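Predicted ATPase involved in replication control, Cdc46/Mcm family (Methanopyrus kandleri AV19, PDB 3F8T) is a predicted replication-control member of the MCM helicase family, which may bind ATP and single-stranded DNA as its relatives do. Local coordinates at residues G222-L227 against F371-F376; A23-L28 against L81-R86; G327-T330 against A335-A338. The protein carries 2 engineered substitutions. All blocks are in the same frame, centred on the assembly; numbering follows the deposited sequence.

Interaction 1 of 3, residues G222-L227 against F371-F376; sequences GKMLAL and FDLIAF
Met224 on helix 219-229 stands opposite Leu373 on strand 373-376, the axes of the two short segments passing 9.6 Å apart with their N-to-C directions 144° from each other. The strand ends the five-stranded parallel sheet of the P-loop domain, whose 2-3-4-1-5 order is that of AAA+ ATPases; its backbone is hydrogen-bonded to Leu243 and Ala245 of strand 242-245. Leu373 and Ala375, alternate residues, direct their side chains at the helix; Ile374 between them points away from it, and its side chain touches Tyr486 of helix 473-489. No hydrogen bond crosses this buried contact. Met224 carries the helix side of it: CG lies anti to the carbonyl carbon (chi1 -67°), and the chain beyond is extended, which takes sulfur and methyl out to the strand. CG packs 3.8 Å from Leu373 CD1, and SD sits 3.8 Å from Ala375 CB and 4.0 Å from Leu373 CB. Trp485 of helix 473-489 also touches this methionine. An alanine here would probably leave Ala375 CB and Leu373 CD2 without their helix partners, thin the contact at Leu373 CD1 to CB alone, and open a gap between helix and sheet. The terminal methyl, Met224 CE, ends 4.1 Å from Leu373 CD2.

Interaction 2 of 3, residues A23-L28 against L81-R86; sequences ASRFGL and LRELVR
With CG of Glu83 anti to the backbone N (chi1 178°), CB and CG lie against the Phe26 ring, and the bend at chi2 then turns the carboxylate to Arg25, whose chain bends at chi2 and chi3 to bring NH2 to it. The guanidinium and carboxylate planes stand 73° apart, so the two groups do not pair side by side. Instead a single oxygen, OE2 of Glu83, sits at the guanidinium edge, 3.3 Å from Arg25 NH2. The N-H...O angle of 131° makes the hydrogen bond within this salt bridge a weak one, and its strength is likely to be mostly electrostatic. Glu83 OE1 has a long contact of charges, 4.0 Å, with Arg86 NE about one turn on; the oxygen lies well out of that guanidinium plane, and no N-H points at it. The carboxylate therefore lies between two positive groups, which would probably favour its ionised form. Beneath the charges the contact is apolar: Phe26 CE1 is 3.7 Å from Glu83 CB, and the ring meets this methylene obliquely. The backbone at Phe26 belongs to a Schellman motif that ends helix 19-25, with Leu28 N bonded to Ala23 O at 2.8 Å and Gly27 N to Ser24 O at 3.2 Å; Gly27 supplies the positive phi. In the N-terminal domain the contact thus sets this helix end against helix 74-88, where Phe26 also meets Pro79 and Ala80, and Leu28 rests on Leu76 and Ala80. On the inner side of helix 74-88, Leu81 packs on Leu33 and Ile36 of helix 30-37 and on Val96 and Phe98 of strand 96-99.

Interaction 3 of 3, residues G327-T330 against A335-A338; sequences GTVT and ALNA
Val329 and Ala338 have the most surface buried in this contact, and Leu336 completes the apolar side of a two-stranded antiparallel hairpin, strands 328-331 and 334-337. Its place in the chain, between helix 314-326 and core strand 341-346, fits the presensor-1 hairpin of MCM AAA+ domains. Val329 and Leu336 form a hydrogen-bonded pair. Leu336 N gives Val329 O a 2.8 Å bond that is almost straight (176°) and runs nearly along the C=O axis, and Val329 N returns one of 3.1 Å to Leu336 O, within the plane of that carbonyl. The side chains of the pair share a face of the sheet. There Val329 CG2 lies 4.1 Å from Leu336 CB; chi1 of -48° places the other branch, CG1, anti to the carbonyl carbon, and it meets Ala338 CB at 3.7 Å. Helix 295-298 covers this face, Ala296 and Val297 touching Val329. Past the paired strands, Ala338 N closes the open end of the hairpin with a 2.7 Å bond to Gly327 O, approaching from 45° out of the carbonyl plane. A water donates to the same Gly327 O at 2.8 Å and has a weak bond to Asn337 ND2. On the other side of the sheet, Thr328 OG1 and Thr330 OG1 both hydrogen-bond to Glu322 OE2, from the helix leading into the hairpin. The chemistry is therefore divided: backbone bonds fix the register, apolar side chains seat one face on helix 295-298, and Gly327 O, at the hairpin's base, accepts from both an amide and a water.

Overall arrangement
Interactions 1 and 3 both belong to the P-loop domain, their centres 24 Å apart and their nearest atoms about 12 Å apart, without touching. The hairpin of interaction 3 falls, in sequence, between the two segments of interaction 1, and it leads into strand 341-346, separated in the parallel sheet from strand 373-376 by strand 242-245 alone. Interaction 2 closes earlier in the chain, in the N-terminal domain: its centre is 45 Å from that of interaction 3 and 62 Å from that of interaction 1, on the opposite side of the chain's centre from the latter. The three thus sample an elongated molecule from one end to the edge strand of its AAA+ (P-loop) core, and none by itself locates a nucleotide site.

Interaction 1 of 3, residues G222-L227 against F371-F376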
loop_
_atom_site.group_PDB
_atom_site.type_symbol
_atom_site.label_atom_id
_atom_site.label_comp_id
_atom_site.label_asym_id
_atom_site.label_seq_id
_atom_site.Cartn_x
_atom_site.Cartn_y
_atom_site.Cartn_z
ATOM N N GLY A 222 22.555 0.325 -2.570
ATOM C CA GLY A 222 21.563 1.114 -3.330
ATOM C C GLY A 222 20.766 0.261 -4.310
ATOM O O GLY A 222 19.549 0.431 -4.441
ATOM N N LYS A 223 21.449 -0.638 -5.018
ATOM C CA LYS A 223 20.781 -1.496 -6.011
ATOM C C LYS A 223 19.789 -2.435 -5.337
ATOM O O LYS A 223 18.683 -2.611 -5.808
ATOM C CB LYS A 223 21.806 -2.285 -6.820
ATOM C CG LYS A 223 22.635 -1.417 -7.801
ATOM C CD LYS A 223 23.612 -2.299 -8.530
ATOM C CE LYS A 223 24.367 -1.484 -9.584
ATOM N NZ LYS A 223 25.465 -2.320 -10.158
ATOM N N MET A 224 20.190 -3.028 -4.215
ATOM C CA MET A 224 19.289 -3.895 -3.428
ATOM C C MET A 224 18.008 -3.174 -2.997
ATOM O O MET A 224 16.908 -3.695 -3.151
ATOM C CB MET A 224 20.007 -4.385 -2.171
ATOM C CG MET A 224 21.154 -5.324 -2.433
ATOM S SD MET A 224 21.835 -5.815 -0.820
ATOM C CE MET A 224 23.051 -6.971 -1.427
ATOM N N LEU A 225 18.163 -1.987 -2.423
ATOM C CA LEU A 225 17.023 -1.184 -1.986
ATOM C C LEU A 225 16.178 -0.666 -3.150
ATOM O O LEU A 225 14.957 -0.587 -3.030
ATOM C CB LEU A 225 17.489 -0.023 -1.106
ATOM C CG LEU A 225 18.332 -0.399 0.124
ATOM C CD1 LEU A 225 18.470 0.805 1.038
ATOM C CD2 LEU A 225 17.703 -1.510 0.890
ATOM N N ALA A 226 16.825 -0.283 -4.254
ATOM C CA ALA A 226 16.085 0.083 -5.475
ATOM C C ALA A 226 15.173 -1.067 -5.936
ATOM O O ALA A 226 13.971 -0.883 -6.145
ATOM C CB ALA A 226 17.042 0.472 -6.582
ATOM N N LEU A 227 15.733 -2.265 -6.058
ATOM C CA LEU A 227 14.940 -3.400 -6.518
ATOM C C LEU A 227 13.879 -3.794 -5.475
ATOM O O LEU A 227 12.779 -4.208 -5.815
ATOM C CB LEU A 227 15.859 -4.573 -6.906
ATOM C CG LEU A 227 16.756 -4.300 -8.135
ATOM C CD1 LEU A 227 17.823 -5.358 -8.244
ATOM C CD2 LEU A 227 15.941 -4.232 -9.440
ATOM N N PHE A 371 15.147 -13.112 5.314
ATOM C CA PHE A 371 15.563 -11.971 4.506
ATOM C C PHE A 371 16.168 -12.483 3.211
ATOM O O PHE A 371 16.959 -13.431 3.216
ATOM C CB PHE A 371 16.558 -11.094 5.267
ATOM C CG PHE A 371 15.945 -10.330 6.395
ATOM C CD1 PHE A 371 16.041 -10.801 7.701
ATOM C CD2 PHE A 371 15.271 -9.144 6.162
ATOM C CE1 PHE A 371 15.461 -10.108 8.761
ATOM C CE2 PHE A 371 14.689 -8.444 7.212
ATOM C CZ PHE A 371 14.793 -8.921 8.518
ATOM N N ASP A 372 15.772 -11.882 2.100
ATOM C CA ASP A 372 16.384 -12.176 0.807
ATOM C C ASP A 372 17.851 -11.746 0.756
ATOM O O ASP A 372 18.668 -12.408 0.151
ATOM C CB ASP A 372 15.604 -11.476 -0.303
ATOM C CG ASP A 372 14.163 -12.007 -0.428
ATOM O OD1 ASP A 372 13.978 -13.035 -1.107
ATOM O OD2 ASP A 372 13.241 -11.395 0.153
ATOM N N LEU A 373 18.161 -10.610 1.361
ATOM C CA LEU A 373 19.491 -10.023 1.256
ATOM C C LEU A 373 19.870 -9.360 2.556
ATOM O O LEU A 373 19.038 -8.736 3.202
ATOM C CB LEU A 373 19.532 -8.952 0.159
ATOM C CG LEU A 373 19.199 -9.354 -1.278
ATOM C CD1 LEU A 373 18.717 -8.169 -2.085
ATOM C CD2 LEU A 373 20.389 -10.028 -1.931
ATOM N N ILE A 374 21.141 -9.481 2.925
ATOM C CA ILE A 374 21.683 -8.671 3.997
ATOM C C ILE A 374 22.727 -7.754 3.388
ATOM O O ILE A 374 23.637 -8.215 2.704
ATOM C CB ILE A 374 22.302 -9.502 5.150
ATOM C CG1 ILE A 374 21.317 -10.585 5.616
ATOM C CG2 ILE A 374 22.748 -8.536 6.285
ATOM C CD1 ILE A 374 21.821 -11.486 6.763
ATOM N N ALA A 375 22.561 -6.461 3.614
ATOM C CA ALA A 375 23.471 -5.449 3.092
ATOM C C ALA A 375 24.408 -4.986 4.214
ATOM O O ALA A 375 24.011 -4.218 5.110
ATOM C CB ALA A 375 22.679 -4.292 2.520
ATOM N N PHE A 376 25.637 -5.497 4.178
ATOM C CA PHE A 376 26.659 -5.163 5.161
ATOM C C PHE A 376 27.323 -3.878 4.732
ATOM O O PHE A 376 28.100 -3.866 3.775
ATOM C CB PHE A 376 27.697 -6.287 5.290
ATOM C CG PHE A 376 27.117 -7.607 5.713
ATOM C CD1 PHE A 376 26.772 -8.570 4.763
ATOM C CD2 PHE A 376 26.913 -7.888 7.058
ATOM C CE1 PHE A 376 26.216 -9.782 5.154
ATOM C CE2 PHE A 376 26.369 -9.087 7.450
ATOM C CZ PHE A 376 26.017 -10.040 6.499
#

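Interaction 2 of 3, residues A23-L28 against L81-R86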
loop_
_atom_site.group_PDB
_atom_site.type_symbol
_atom_site.label_atom_id
_atom_site.label_comp_id
_atom_site.label_asym_id
_atom_site.label_seq_id
_atom_site.Cartn_x
_atom_site.Cartn_y
_atom_site.Cartn_z
ATOM N N ALA A 23 -40.179 20.360 -1.789
ATOM C CA ALA A 23 -39.104 21.357 -1.765
ATOM C C ALA A 23 -39.291 22.343 -0.610
ATOM O O ALA A 23 -38.366 22.572 0.179
ATOM C CB ALA A 23 -39.024 22.100 -3.097
ATOM N N SER A 24 -40.507 22.889 -0.502
ATOM C CA SER A 24 -40.850 23.860 0.540
ATOM C C SER A 24 -40.626 23.270 1.930
ATOM O O SER A 24 -40.026 23.918 2.800
ATOM C CB SER A 24 -42.309 24.306 0.381
ATOM O OG SER A 24 -42.667 25.262 1.367
ATOM N N ARG A 25 -41.106 22.039 2.109
ATOM C CA ARG A 25 -40.980 21.264 3.343
ATOM C C ARG A 25 -39.525 21.110 3.811
ATOM O O ARG A 25 -39.254 21.102 5.007
ATOM C CB ARG A 25 -41.620 19.882 3.143
ATOM C CG ARG A 25 -41.850 19.078 4.407
ATOM C CD ARG A 25 -43.169 18.305 4.320
ATOM N NE ARG A 25 -43.071 17.004 3.648
ATOM C CZ ARG A 25 -43.682 16.679 2.501
ATOM N NH1 ARG A 25 -44.442 17.554 1.847
ATOM N NH2 ARG A 25 -43.530 15.467 1.998
ATOM N N PHE A 26 -38.601 20.993 2.854
ATOM C CA PHE A 26 -37.202 20.727 3.154
ATOM C C PHE A 26 -36.308 21.952 2.964
ATOM O O PHE A 26 -35.087 21.851 3.043
ATOM C CB PHE A 26 -36.728 19.539 2.306
ATOM C CG PHE A 26 -37.226 18.221 2.810
ATOM C CD1 PHE A 26 -38.424 17.680 2.334
ATOM C CD2 PHE A 26 -36.525 17.536 3.801
ATOM C CE1 PHE A 26 -38.895 16.470 2.814
ATOM C CE2 PHE A 26 -36.991 16.315 4.290
ATOM C CZ PHE A 26 -38.174 15.781 3.798
ATOM N N GLY A 27 -36.935 23.106 2.734
ATOM C CA GLY A 27 -36.231 24.382 2.613
ATOM C C GLY A 27 -35.395 24.505 1.357
ATOM O O GLY A 27 -34.349 25.145 1.381
ATOM N N LEU A 28 -35.872 23.887 0.272
ATOM C CA LEU A 28 -35.209 23.911 -1.037
ATOM C C LEU A 28 -35.978 24.758 -2.034
ATOM O O LEU A 28 -37.206 24.687 -2.069
ATOM C CB LEU A 28 -35.106 22.488 -1.610
ATOM C CG LEU A 28 -34.278 21.485 -0.810
ATOM C CD1 LEU A 28 -34.382 20.129 -1.458
ATOM C CD2 LEU A 28 -32.825 21.957 -0.737
ATOM N N LEU A 81 -34.923 13.931 -1.272
ATOM C CA LEU A 81 -34.945 12.839 -2.238
ATOM C C LEU A 81 -35.465 11.554 -1.608
ATOM O O LEU A 81 -36.308 10.889 -2.185
ATOM C CB LEU A 81 -33.558 12.653 -2.875
ATOM C CG LEU A 81 -33.038 13.870 -3.652
ATOM C CD1 LEU A 81 -31.701 13.579 -4.329
ATOM C CD2 LEU A 81 -34.076 14.354 -4.685
ATOM N N ARG A 82 -34.992 11.215 -0.408
ATOM C CA ARG A 82 -35.539 10.053 0.302
ATOM C C ARG A 82 -37.066 10.144 0.450
ATOM O O ARG A 82 -37.785 9.153 0.251
ATOM C CB ARG A 82 -34.870 9.869 1.668
ATOM C CG ARG A 82 -33.511 9.158 1.597
ATOM C CD ARG A 82 -33.057 8.619 2.956
ATOM N NE ARG A 82 -32.279 9.614 3.688
ATOM C CZ ARG A 82 -32.755 10.384 4.666
ATOM N NH1 ARG A 82 -31.959 11.269 5.265
ATOM N NH2 ARG A 82 -34.021 10.267 5.060
ATOM N N GLU A 83 -37.553 11.341 0.784
ATOM C CA GLU A 83 -38.993 11.586 0.921
ATOM C C GLU A 83 -39.746 11.365 -0.400
ATOM O O GLU A 83 -40.781 10.699 -0.424
ATOM C CB GLU A 83 -39.250 12.987 1.513
ATOM C CG GLU A 83 -40.719 13.380 1.668
ATOM C CD GLU A 83 -41.547 12.373 2.464
ATOM O OE1 GLU A 83 -40.999 11.680 3.356
ATOM O OE2 GLU A 83 -42.758 12.282 2.193
ATOM N N LEU A 84 -39.222 11.915 -1.492
ATOM C CA LEU A 84 -39.765 11.643 -2.829
ATOM C C LEU A 84 -39.847 10.148 -3.139
ATOM O O LEU A 84 -40.856 9.682 -3.659
ATOM C CB LEU A 84 -38.938 12.338 -3.916
ATOM C CG LEU A 84 -39.095 13.839 -4.160
ATOM C CD1 LEU A 84 -38.066 14.293 -5.177
ATOM C CD2 LEU A 84 -40.498 14.213 -4.612
ATOM N N VAL A 85 -38.791 9.396 -2.837
ATOM C CA VAL A 85 -38.812 7.954 -3.116
ATOM C C VAL A 85 -39.732 7.191 -2.154
ATOM O O VAL A 85 -40.280 6.150 -2.521
ATOM C CB VAL A 85 -37.390 7.307 -3.205
ATOM C CG1 VAL A 85 -36.412 8.238 -3.909
ATOM C CG2 VAL A 85 -36.864 6.909 -1.844
ATOM N N ARG A 86 -39.899 7.721 -0.940
ATOM C CA ARG A 86 -40.787 7.135 0.073
ATOM C C ARG A 86 -42.233 7.176 -0.404
ATOM O O ARG A 86 -42.999 6.252 -0.151
ATOM C CB ARG A 86 -40.650 7.863 1.421
ATOM C CG ARG A 86 -41.259 7.121 2.611
ATOM C CD ARG A 86 -41.265 7.964 3.878
ATOM N NE ARG A 86 -39.948 8.029 4.518
ATOM C CZ ARG A 86 -39.733 8.414 5.777
ATOM N NH1 ARG A 86 -40.747 8.778 6.560
ATOM N NH2 ARG A 86 -38.495 8.437 6.259
#

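Interaction 3 of 3, residues G327-T330 against A335-A338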
loop_
_atom_site.group_PDB
_atom_site.type_symbol
_atom_site.label_atom_id
_atom_site.label_comp_id
_atom_site.label_asym_id
_atom_site.label_seq_id
_atom_site.Cartn_x
_atom_site.Cartn_y
_atom_site.Cartn_z
ATOM N N GLY A 327 2.413 -12.483 4.087
ATOM C CA GLY A 327 1.780 -11.186 3.803
ATOM C C GLY A 327 0.556 -10.856 4.645
ATOM O O GLY A 327 -0.329 -10.083 4.216
ATOM N N THR A 328 0.507 -11.438 5.848
ATOM C CA THR A 328 -0.562 -11.193 6.795
ATOM C C THR A 328 -0.010 -10.959 8.193
ATOM O O THR A 328 1.139 -11.304 8.494
ATOM C CB THR A 328 -1.539 -12.409 6.877
ATOM O OG1 THR A 328 -0.816 -13.569 7.306
ATOM C CG2 THR A 328 -2.161 -12.695 5.520
ATOM N N VAL A 329 -0.843 -10.360 9.033
ATOM C CA VAL A 329 -0.701 -10.466 10.474
ATOM C C VAL A 329 -2.007 -11.047 10.976
ATOM O O VAL A 329 -3.067 -10.814 10.378
ATOM C CB VAL A 329 -0.454 -9.111 11.194
ATOM C CG1 VAL A 329 0.644 -8.297 10.514
ATOM C CG2 VAL A 329 -1.718 -8.308 11.295
ATOM N N THR A 330 -1.925 -11.785 12.078
ATOM C CA THR A 330 -3.106 -12.393 12.681
ATOM C C THR A 330 -3.157 -11.954 14.135
ATOM O O THR A 330 -2.148 -11.993 14.861
ATOM C CB THR A 330 -3.101 -13.928 12.555
ATOM O OG1 THR A 330 -2.890 -14.294 11.190
ATOM C CG2 THR A 330 -4.458 -14.529 13.023
ATOM N N ALA A 335 -7.169 -12.531 10.419
ATOM C CA ALA A 335 -6.062 -12.318 9.495
ATOM C C ALA A 335 -6.264 -10.993 8.766
ATOM O O ALA A 335 -7.333 -10.768 8.186
ATOM C CB ALA A 335 -5.980 -13.481 8.489
ATOM N N LEU A 336 -5.257 -10.110 8.812
ATOM C CA LEU A 336 -5.296 -8.818 8.083
ATOM C C LEU A 336 -4.189 -8.760 7.024
ATOM O O LEU A 336 -3.131 -9.343 7.223
ATOM C CB LEU A 336 -5.123 -7.643 9.053
ATOM C CG LEU A 336 -6.101 -7.588 10.229
ATOM C CD1 LEU A 336 -5.678 -6.542 11.239
ATOM C CD2 LEU A 336 -7.505 -7.301 9.717
ATOM N N ASN A 337 -4.438 -8.077 5.909
ATOM C CA ASN A 337 -3.421 -7.971 4.858
ATOM C C ASN A 337 -2.274 -7.122 5.386
ATOM O O ASN A 337 -2.494 -6.044 5.948
ATOM C CB ASN A 337 -3.949 -7.311 3.587
ATOM C CG ASN A 337 -4.800 -8.238 2.731
ATOM O OD1 ASN A 337 -5.823 -7.807 2.200
ATOM N ND2 ASN A 337 -4.375 -9.483 2.562
ATOM N N ALA A 338 -1.068 -7.629 5.204
ATOM C CA ALA A 338 0.148 -6.933 5.581
ATOM C C ALA A 338 1.203 -7.300 4.552
ATOM O O ALA A 338 2.223 -7.924 4.869
ATOM C CB ALA A 338 0.579 -7.348 6.979
HETATM O O HOH W 1 -2.138 -11.058 2.372
#